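Local coordinates for protein probable TonB-dependent siderophore receptor PirA (Acinetobacter baumannii, PDB 5FR8) that probably takes up iron across the outer membrane by binding siderophores, possibly including ferric enterobactin, as a TonB-dependent receptor, at residues 321-325 with 336-342; 374-380 with 406-412; 400-405 with 479-483. One frame throughout, in Å; residues are numbered along the deposited sequence.

Contact 1 of 3, residues 321-325 with 336-342; sequences NKRLP and INNLDDK
At the rim of a TonB-dependent receptor barrel, the loop joining strands 308-323 and 343-361 folds back on itself, so that L324 and P325, which leave the first strand, meet I336-K342, which lead into the second. L324 is the apolar centre. Its CG lies anti to the carbonyl carbon (chi1 -61°), and its two methyl branches reach into the curve of the returning chain: CD2 is 3.4 Å from L339 O and 3.6 Å from K342 CG, while CB packs against I336 CG2 at 3.9 Å. P325 works with both its ring and its carbonyl. Its CG rests on N338 CB, and its O accepts from N337 N at 3.2 Å, the donor standing above the carbonyl plane. An Asx turn, D340 N to N338 OD1 (2.9 Å), and an inverse gamma turn centred on D341 shape the returning chain. Nearer the strand, the extended chains of K322 and K342 cross at about a right angle, K322 CE against K342 CD (3.8 Å), and K342 NZ bonds to E288 O. L324 and I336 also lean on L284 of helix 281-284, R323 and N321 touch M292 of strand 290-305, and N321 ND2 bonds to S109 O in the plug domain.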
loop_
_atom_site.group_PDB
_atom_site.type_symbol
_atom_site.label_atom_id
_atom_site.label_comp_id
_atom_site.label_asym_id
_atom_site.label_seq_id
_atom_site.Cartn_x
_atom_site.Cartn_y
_atom_site.Cartn_z
ATOM N N ASN A 321 1.236 9.152 -15.000
ATOM C CA ASN A 321 -0.147 8.822 -14.705
ATOM C C ASN A 321 -1.010 9.394 -15.791
ATOM O O ASN A 321 -1.278 10.588 -15.779
ATOM C CB ASN A 321 -0.508 9.470 -13.362
ATOM C CG ASN A 321 -1.980 9.333 -12.987
ATOM O OD1 ASN A 321 -2.737 8.620 -13.607
ATOM N ND2 ASN A 321 -2.368 10.012 -11.943
ATOM N N LYS A 322 -1.410 8.575 -16.760
ATOM C CA LYS A 322 -2.184 9.079 -17.897
ATOM C C LYS A 322 -3.606 8.537 -17.846
ATOM O O LYS A 322 -3.818 7.325 -17.920
ATOM C CB LYS A 322 -1.528 8.675 -19.208
ATOM C CG LYS A 322 -2.335 9.012 -20.465
ATOM C CD LYS A 322 -1.794 8.286 -21.685
ATOM C CE LYS A 322 -2.152 9.010 -22.959
ATOM N NZ LYS A 322 -2.076 8.119 -24.158
ATOM N N ARG A 323 -4.575 9.441 -17.739
ATOM C CA ARG A 323 -5.978 9.048 -17.634
ATOM C C ARG A 323 -6.956 10.157 -18.071
ATOM O O ARG A 323 -6.570 11.314 -18.215
ATOM C CB ARG A 323 -6.277 8.676 -16.191
ATOM C CG ARG A 323 -6.281 9.879 -15.267
ATOM C CD ARG A 323 -6.562 9.451 -13.856
ATOM N NE ARG A 323 -5.487 8.638 -13.299
ATOM C CZ ARG A 323 -5.651 7.469 -12.676
ATOM N NH1 ARG A 323 -6.856 6.948 -12.505
ATOM N NH2 ARG A 323 -4.606 6.829 -12.188
ATOM N N LEU A 324 -8.219 9.793 -18.273
ATOM C CA LEU A 324 -9.233 10.755 -18.702
ATOM C C LEU A 324 -9.595 11.746 -17.596
ATOM O O LEU A 324 -9.511 11.423 -16.432
ATOM C CB LEU A 324 -10.469 10.025 -19.177
ATOM C CG LEU A 324 -10.204 9.109 -20.376
ATOM C CD1 LEU A 324 -11.336 8.101 -20.516
ATOM C CD2 LEU A 324 -10.038 9.894 -21.671
ATOM N N PRO A 325 -9.958 12.984 -17.969
ATOM C CA PRO A 325 -10.189 13.999 -16.938
ATOM C C PRO A 325 -11.503 13.741 -16.212
ATOM O O PRO A 325 -12.282 12.898 -16.662
ATOM C CB PRO A 325 -10.254 15.310 -17.754
ATOM C CG PRO A 325 -10.757 14.894 -19.106
ATOM C CD PRO A 325 -10.189 13.515 -19.339
ATOM N N ILE A 336 -15.823 10.646 -14.895
ATOM C CA ILE A 336 -15.131 11.030 -16.116
ATOM C C ILE A 336 -15.960 12.010 -16.990
ATOM O O ILE A 336 -17.110 11.723 -17.320
ATOM C CB ILE A 336 -14.717 9.768 -16.899
ATOM C CG1 ILE A 336 -13.626 9.003 -16.120
ATOM C CG2 ILE A 336 -14.220 10.137 -18.281
ATOM C CD1 ILE A 336 -13.289 7.635 -16.696
ATOM N N ASN A 337 -15.350 13.159 -17.334
ATOM C CA ASN A 337 -15.975 14.252 -18.117
ATOM C C ASN A 337 -16.008 13.988 -19.581
ATOM O O ASN A 337 -16.786 14.596 -20.298
ATOM C CB ASN A 337 -15.125 15.525 -18.038
ATOM C CG ASN A 337 -15.491 16.421 -16.882
ATOM O OD1 ASN A 337 -16.642 16.468 -16.436
ATOM N ND2 ASN A 337 -14.501 17.151 -16.384
ATOM N N ASN A 338 -15.102 13.140 -20.052
ATOM C CA ASN A 338 -14.709 13.184 -21.454
ATOM C C ASN A 338 -14.136 11.874 -22.003
ATOM O O ASN A 338 -13.391 11.170 -21.325
ATOM C CB ASN A 338 -13.679 14.298 -21.633
ATOM C CG ASN A 338 -13.464 14.656 -23.077
ATOM O OD1 ASN A 338 -13.787 13.884 -23.976
ATOM N ND2 ASN A 338 -12.916 15.833 -23.312
ATOM N N LEU A 339 -14.479 11.564 -23.249
ATOM C CA LEU A 339 -14.011 10.346 -23.879
ATOM C C LEU A 339 -12.546 10.424 -24.294
ATOM O O LEU A 339 -11.938 9.386 -24.499
ATOM C CB LEU A 339 -14.845 10.036 -25.115
ATOM C CG LEU A 339 -16.341 9.819 -24.934
ATOM C CD1 LEU A 339 -17.033 10.061 -26.258
ATOM C CD2 LEU A 339 -16.647 8.419 -24.429
ATOM N N ASP A 340 -11.972 11.626 -24.420
ATOM C CA ASP A 340 -10.731 11.798 -25.216
ATOM C C ASP A 340 -9.510 12.475 -24.584
ATOM O O ASP A 340 -8.416 11.893 -24.605
ATOM C CB ASP A 340 -11.060 12.522 -26.514
ATOM C CG ASP A 340 -11.606 11.577 -27.567
ATOM O OD1 ASP A 340 -10.838 10.672 -27.958
ATOM O OD2 ASP A 340 -12.786 11.722 -27.988
ATOM N N ASP A 341 -9.677 13.676 -24.021
ATOM C CA ASP A 341 -8.524 14.553 -23.712
ATOM C C ASP A 341 -7.679 14.117 -22.510
ATOM O O ASP A 341 -7.572 14.829 -21.504
ATOM C CB ASP A 341 -8.984 15.996 -23.519
ATOM C CG ASP A 341 -9.634 16.563 -24.754
ATOM O OD1 ASP A 341 -9.539 15.917 -25.830
ATOM O OD2 ASP A 341 -10.239 17.653 -24.644
ATOM N N LYS A 342 -7.059 12.954 -22.641
ATOM C CA LYS A 342 -6.215 12.424 -21.586
ATOM C C LYS A 342 -5.163 13.449 -21.144
ATOM O O LYS A 342 -4.511 14.068 -21.966
ATOM C CB LYS A 342 -5.532 11.131 -22.057
ATOM C CG LYS A 342 -6.501 9.995 -22.310
ATOM C CD LYS A 342 -5.830 8.635 -22.282
ATOM C CE LYS A 342 -6.839 7.525 -22.522
ATOM N NZ LYS A 342 -6.302 6.222 -22.076
#

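Contact 2 of 3, residues 374-380 with 406-412; sequences WVEDRFK and SKMESRI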
loop_
_atom_site.group_PDB
_atom_site.type_symbol
_atom_site.label_atom_id
_atom_site.label_comp_id
_atom_site.label_asym_id
_atom_site.label_seq_id
_atom_site.Cartn_x
_atom_site.Cartn_y
_atom_site.Cartn_z
ATOM N N TRP A 374 19.163 10.914 1.097
ATOM C CA TRP A 374 18.700 12.121 0.423
ATOM C C TRP A 374 17.683 11.713 -0.601
ATOM O O TRP A 374 17.947 10.806 -1.409
ATOM C CB TRP A 374 19.834 12.841 -0.319
ATOM C CG TRP A 374 19.335 13.859 -1.318
ATOM C CD1 TRP A 374 19.023 13.647 -2.638
ATOM C CD2 TRP A 374 19.081 15.246 -1.068
ATOM N NE1 TRP A 374 18.589 14.823 -3.223
ATOM C CE2 TRP A 374 18.615 15.816 -2.280
ATOM C CE3 TRP A 374 19.205 16.068 0.064
ATOM C CZ2 TRP A 374 18.269 17.157 -2.384
ATOM C CZ3 TRP A 374 18.871 17.413 -0.043
ATOM C CH2 TRP A 374 18.407 17.942 -1.250
ATOM N N VAL A 375 16.537 12.385 -0.581
ATOM C CA VAL A 375 15.522 12.147 -1.600
ATOM C C VAL A 375 14.894 13.453 -2.096
ATOM O O VAL A 375 14.475 14.290 -1.294
ATOM C CB VAL A 375 14.427 11.173 -1.100
ATOM C CG1 VAL A 375 13.662 11.747 0.076
ATOM C CG2 VAL A 375 13.454 10.874 -2.224
ATOM N N GLU A 376 14.834 13.620 -3.417
ATOM C CA GLU A 376 14.112 14.735 -4.002
ATOM C C GLU A 376 13.026 14.220 -4.932
ATOM O O GLU A 376 13.259 13.308 -5.736
ATOM C CB GLU A 376 15.062 15.638 -4.755
ATOM C CG GLU A 376 14.423 16.856 -5.414
ATOM C CD GLU A 376 15.465 17.766 -6.070
ATOM O OE1 GLU A 376 16.586 17.856 -5.516
ATOM O OE2 GLU A 376 15.182 18.387 -7.134
ATOM N N ASP A 377 11.847 14.825 -4.820
ATOM C CA ASP A 377 10.728 14.542 -5.716
ATOM C C ASP A 377 10.365 15.766 -6.578
ATOM O O ASP A 377 10.250 16.880 -6.039
ATOM C CB ASP A 377 9.488 14.156 -4.910
ATOM C CG ASP A 377 9.601 12.793 -4.268
ATOM O OD1 ASP A 377 10.222 11.899 -4.856
ATOM O OD2 ASP A 377 9.050 12.606 -3.174
ATOM N N ARG A 378 10.188 15.563 -7.898
ATOM C CA ARG A 378 9.564 16.600 -8.759
ATOM C C ARG A 378 8.277 16.098 -9.396
ATOM O O ARG A 378 8.211 14.991 -9.919
ATOM C CB ARG A 378 10.514 17.087 -9.838
ATOM C CG ARG A 378 11.833 17.578 -9.285
ATOM C CD ARG A 378 12.180 18.928 -9.872
ATOM N NE ARG A 378 13.611 19.040 -10.086
ATOM C CZ ARG A 378 14.255 18.415 -11.063
ATOM N NH1 ARG A 378 13.595 17.625 -11.908
ATOM N NH2 ARG A 378 15.564 18.575 -11.195
ATOM N N PHE A 379 7.244 16.923 -9.345
ATOM C CA PHE A 379 5.922 16.509 -9.784
ATOM C C PHE A 379 5.312 17.576 -10.677
ATOM O O PHE A 379 5.276 18.733 -10.316
ATOM C CB PHE A 379 5.053 16.305 -8.548
ATOM C CG PHE A 379 3.724 15.644 -8.816
ATOM C CD1 PHE A 379 3.650 14.466 -9.548
ATOM C CD2 PHE A 379 2.557 16.167 -8.274
ATOM C CE1 PHE A 379 2.435 13.839 -9.759
ATOM C CE2 PHE A 379 1.336 15.553 -8.504
ATOM C CZ PHE A 379 1.273 14.388 -9.252
ATOM N N LYS A 380 4.870 17.181 -11.857
ATOM C CA LYS A 380 4.043 18.039 -12.729
ATOM C C LYS A 380 2.609 17.476 -12.705
ATOM O O LYS A 380 2.408 16.260 -12.947
ATOM C CB LYS A 380 4.629 18.099 -14.162
ATOM C CG LYS A 380 4.186 19.293 -15.021
ATOM C CD LYS A 380 4.516 19.197 -16.526
ATOM C CE LYS A 380 4.673 20.569 -17.235
ATOM N NZ LYS A 380 5.628 20.570 -18.407
ATOM N N SER A 406 1.501 24.198 -11.095
ATOM C CA SER A 406 1.498 22.889 -11.752
ATOM C C SER A 406 2.681 22.031 -11.356
ATOM O O SER A 406 2.746 20.866 -11.715
ATOM C CB SER A 406 1.474 23.059 -13.276
ATOM O OG SER A 406 2.767 23.375 -13.790
ATOM N N LYS A 407 3.636 22.617 -10.635
ATOM C CA LYS A 407 4.927 21.962 -10.356
ATOM C C LYS A 407 5.222 22.011 -8.890
ATOM O O LYS A 407 5.225 23.080 -8.294
ATOM C CB LYS A 407 6.073 22.619 -11.144
ATOM C CG LYS A 407 5.796 22.644 -12.638
ATOM C CD LYS A 407 7.027 22.572 -13.522
ATOM C CE LYS A 407 6.595 22.130 -14.923
ATOM N NZ LYS A 407 7.399 22.705 -16.042
ATOM N N MET A 408 5.465 20.842 -8.315
ATOM C CA MET A 408 5.688 20.713 -6.887
ATOM C C MET A 408 7.032 20.031 -6.607
ATOM O O MET A 408 7.390 19.066 -7.302
ATOM C CB MET A 408 4.532 19.909 -6.295
ATOM C CG MET A 408 3.225 20.694 -6.284
ATOM S SD MET A 408 1.737 19.688 -6.469
ATOM C CE MET A 408 1.483 19.708 -8.241
ATOM N N GLU A 409 7.762 20.542 -5.604
ATOM C CA GLU A 409 9.070 19.995 -5.171
ATOM C C GLU A 409 8.971 19.458 -3.761
ATOM O O GLU A 409 8.266 20.039 -2.936
ATOM C CB GLU A 409 10.189 21.080 -5.142
ATOM C CG GLU A 409 10.754 21.459 -6.496
ATOM C CD GLU A 409 12.273 21.630 -6.499
ATOM O OE1 GLU A 409 12.962 20.911 -5.744
ATOM O OE2 GLU A 409 12.795 22.468 -7.276
ATOM N N SER A 410 9.738 18.406 -3.468
ATOM C CA SER A 410 9.893 17.885 -2.093
ATOM C C SER A 410 11.309 17.375 -1.878
ATOM O O SER A 410 11.877 16.709 -2.745
ATOM C CB SER A 410 8.917 16.749 -1.860
ATOM O OG SER A 410 8.818 16.464 -0.510
ATOM N N ARG A 411 11.896 17.702 -0.733
ATOM C CA ARG A 411 13.234 17.229 -0.418
ATOM C C ARG A 411 13.288 16.785 1.040
ATOM O O ARG A 411 12.806 17.481 1.946
ATOM C CB ARG A 411 14.274 18.306 -0.694
ATOM C CG ARG A 411 14.493 18.592 -2.174
ATOM C CD ARG A 411 15.474 19.739 -2.469
ATOM N NE ARG A 411 15.158 20.995 -1.784
ATOM C CZ ARG A 411 14.092 21.765 -2.020
ATOM N NH1 ARG A 411 13.163 21.427 -2.931
ATOM N NH2 ARG A 411 13.944 22.887 -1.316
ATOM N N ILE A 412 13.859 15.603 1.253
ATOM C CA ILE A 412 14.079 15.078 2.585
ATOM C C ILE A 412 15.525 14.706 2.705
ATOM O O ILE A 412 16.026 13.928 1.898
ATOM C CB ILE A 412 13.272 13.802 2.877
ATOM C CG1 ILE A 412 11.764 14.074 2.778
ATOM C CG2 ILE A 412 13.611 13.299 4.278
ATOM C CD1 ILE A 412 10.889 12.885 3.092
#
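F379 and M408 face each other on one side of two antiparallel strands, their side chains lying side by side. The phenyl group stands anti to the backbone N (chi1 -170°), whereas M408 turns its CG beside its own N and bends twice further out; this brings the CE methyl to 3.7 Å from F379 CD2 and the sulfur to the ring edge, a Met-aromatic contact. On the same face V375 directs CG1 into the crowded position between its N and carbonyl carbon, which places it 3.5 Å from I412 CB. D377 and S410 meet there through their CB atoms, and D377 OD1 bonds to T349 OG1.

Strands 365-380 and 407-422 are neighbours in the transmembrane beta-barrel, and three hydrogen-bonded pairs, V375-I412, D377-S410 and F379-M408, each close with two N-H to O bonds, among them D377 N to S410 O at 2.8 Å.

The other face is mostly charged, with W374 at its end. The fully extended E376 runs alongside R411, E376 CG to R411 CG 3.7 Å, with its carboxylate steeply inclined to the guanidinium, the planes 81° apart. R411 bends at chi3 and sets NH1 2.9 Å from E409 OE1 in a salt bridge within its own strand; R378 NE pairs in the same manner with E376 OE2. Beyond, W374 lies beside R411, CH2 against CD at 3.6 Å and at the edge of the guanidinium. K380 and K407 run side by side in the same direction, which brings K380 NZ to 3.6 Å from K407 NZ, a meeting of like charges.

Contact 3 of 3, residues 400-405 with 479-483; sequences LAKGDR and EGYLL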
loop_
_atom_site.group_PDB
_atom_site.type_symbol
_atom_site.label_atom_id
_atom_site.label_comp_id
_atom_site.label_asym_id
_atom_site.label_seq_id
_atom_site.Cartn_x
_atom_site.Cartn_y
_atom_site.Cartn_z
ATOM N N LEU A 400 -5.969 33.241 -4.159
ATOM C CA LEU A 400 -5.310 32.379 -3.196
ATOM C C LEU A 400 -4.033 31.701 -3.737
ATOM O O LEU A 400 -3.099 31.464 -2.973
ATOM C CB LEU A 400 -6.283 31.308 -2.692
ATOM C CG LEU A 400 -7.539 31.758 -1.941
ATOM C CD1 LEU A 400 -8.191 30.557 -1.268
ATOM C CD2 LEU A 400 -7.243 32.845 -0.916
ATOM N N ALA A 401 -3.984 31.386 -5.032
ATOM C CA ALA A 401 -2.878 30.607 -5.584
ATOM C C ALA A 401 -2.263 31.314 -6.771
ATOM O O ALA A 401 -2.840 31.331 -7.853
ATOM C CB ALA A 401 -3.363 29.238 -6.008
ATOM N N LYS A 402 -1.088 31.888 -6.557
ATOM C CA LYS A 402 -0.375 32.598 -7.601
ATOM C C LYS A 402 0.928 31.879 -7.876
ATOM O O LYS A 402 1.412 31.126 -7.045
ATOM C CB LYS A 402 -0.109 34.041 -7.181
ATOM C CG LYS A 402 -1.377 34.864 -7.072
ATOM C CD LYS A 402 -1.137 36.124 -6.273
ATOM C CE LYS A 402 -2.441 36.848 -6.005
ATOM N NZ LYS A 402 -2.193 38.295 -5.766
ATOM N N GLY A 403 1.494 32.121 -9.054
ATOM C CA GLY A 403 2.699 31.417 -9.492
ATOM C C GLY A 403 2.330 30.110 -10.161
ATOM O O GLY A 403 1.145 29.767 -10.260
ATOM N N ASP A 404 3.333 29.366 -10.610
ATOM C CA ASP A 404 3.061 28.129 -11.320
ATOM C C ASP A 404 2.505 27.139 -10.335
ATOM O O ASP A 404 3.226 26.680 -9.464
ATOM C CB ASP A 404 4.326 27.581 -11.966
ATOM C CG ASP A 404 4.030 26.516 -13.029
ATOM O OD1 ASP A 404 2.872 26.053 -13.080
ATOM O OD2 ASP A 404 4.956 26.155 -13.813
ATOM N N ARG A 405 1.217 26.836 -10.458
ATOM C CA ARG A 405 0.555 25.868 -9.578
ATOM C C ARG A 405 0.747 24.430 -10.026
ATOM O O ARG A 405 0.197 23.535 -9.413
ATOM C CB ARG A 405 -0.964 26.116 -9.518
ATOM C CG ARG A 405 -1.381 27.453 -8.915
ATOM C CD ARG A 405 -2.823 27.830 -9.231
ATOM N NE ARG A 405 -3.781 26.749 -8.986
ATOM C CZ ARG A 405 -5.096 26.931 -8.863
ATOM N NH1 ARG A 405 -5.609 28.148 -8.943
ATOM N NH2 ARG A 405 -5.905 25.902 -8.658
ATOM N N GLU A 479 0.150 24.721 -1.992
ATOM C CA GLU A 479 -0.775 25.855 -1.986
ATOM C C GLU A 479 -1.554 25.995 -3.303
ATOM O O GLU A 479 -2.603 26.647 -3.358
ATOM C CB GLU A 479 -0.043 27.151 -1.615
ATOM C CG GLU A 479 0.007 27.388 -0.105
ATOM C CD GLU A 479 0.947 28.492 0.316
ATOM O OE1 GLU A 479 1.335 29.317 -0.545
ATOM O OE2 GLU A 479 1.298 28.534 1.517
ATOM N N GLY A 480 -1.074 25.333 -4.344
ATOM C CA GLY A 480 -1.684 25.456 -5.668
ATOM C C GLY A 480 -2.760 24.418 -5.906
ATOM O O GLY A 480 -3.396 24.408 -6.970
ATOM N N TYR A 481 -2.986 23.567 -4.900
ATOM C CA TYR A 481 -4.082 22.590 -4.933
ATOM C C TYR A 481 -5.337 23.139 -4.187
ATOM O O TYR A 481 -5.323 23.301 -2.963
ATOM C CB TYR A 481 -3.590 21.264 -4.337
ATOM C CG TYR A 481 -4.556 20.091 -4.423
ATOM C CD1 TYR A 481 -5.266 19.841 -5.587
ATOM C CD2 TYR A 481 -4.734 19.219 -3.335
ATOM C CE1 TYR A 481 -6.147 18.770 -5.669
ATOM C CE2 TYR A 481 -5.607 18.149 -3.415
ATOM C CZ TYR A 481 -6.317 17.932 -4.585
ATOM O OH TYR A 481 -7.187 16.889 -4.717
ATOM N N LEU A 482 -6.399 23.456 -4.935
ATOM C CA LEU A 482 -7.661 23.917 -4.350
ATOM C C LEU A 482 -8.790 23.033 -4.839
ATOM O O LEU A 482 -8.811 22.652 -6.011
ATOM C CB LEU A 482 -7.955 25.373 -4.743
ATOM C CG LEU A 482 -7.129 26.475 -4.067
ATOM C CD1 LEU A 482 -7.148 27.732 -4.908
ATOM C CD2 LEU A 482 -7.645 26.779 -2.676
ATOM N N LEU A 483 -9.710 22.716 -3.925
ATOM C CA LEU A 483 -10.979 21.996 -4.214
ATOM C C LEU A 483 -12.165 22.769 -3.596
ATOM O O LEU A 483 -11.955 23.667 -2.774
ATOM C CB LEU A 483 -10.942 20.578 -3.624
ATOM C CG LEU A 483 -9.770 19.657 -4.013
ATOM C CD1 LEU A 483 -9.559 18.540 -2.985
ATOM C CD2 LEU A 483 -9.991 19.073 -5.401
#
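The polar part of this contact centres on the carbonyl of G480, towards which R405 turns. Its CG lies anti to the carbonyl carbon, and the chain then bends at chi3 (48°), swinging NE to 3.1 Å from G480 O. That hydrogen bond is weak, with an N-H...O angle of 128°, and the oxygen approaches the guanidinium obliquely. R405 NH2 lies 3.4 Å from the same oxygen, while NH1 has a weak bond to Q387 O.

Close backbone packing comes next. G480 has no side chain, and the R405 stem lies directly against its backbone, with CG 3.8 Å and CB 4.0 Å from G480 CA. A401, where the chain leaves the helix, points its CB towards the other segment, 3.8 Å from E479 O. In the fold, this joins the chain leaving helix 396-400, just before barrel strand 407-422 begins, to the residues that lead from helix 474-477 into the short strand 482-485: two long barrel loops meeting at the mouth of the receptor, with 73 residues, mostly strand, between them.

Apolar contacts complete the account. A401 CB lies 4.2 Å from L482 CD1. L400 and L482 cross at about a right angle, the CD1 methyl of the former 4.1 Å from CD2 of the latter. Q501 NE2 ties both sides together, donating to E479 O and, more weakly, to L400 O.

Contact 2 is an antiparallel pairing of neighbouring barrel strands, partly buried, held by regular main-chain bonds with two apolar pairs flanking a polar one on one face and mostly charged side chains on the other. Contacts 1 and 3 belong to loops: contact 1 is a surface contact in which one loop closes on itself around a leucine, and contact 3, partly buried, joins two different loops through an arginine and a few apolar side chains. Strand 343-361 relates the first two, since contact 1 closes at its start and strand 365-380 of contact 2 pairs with it. Contacts 2 and 3 adjoin directly at residues 405 and 406, with their centres about 16 Å apart.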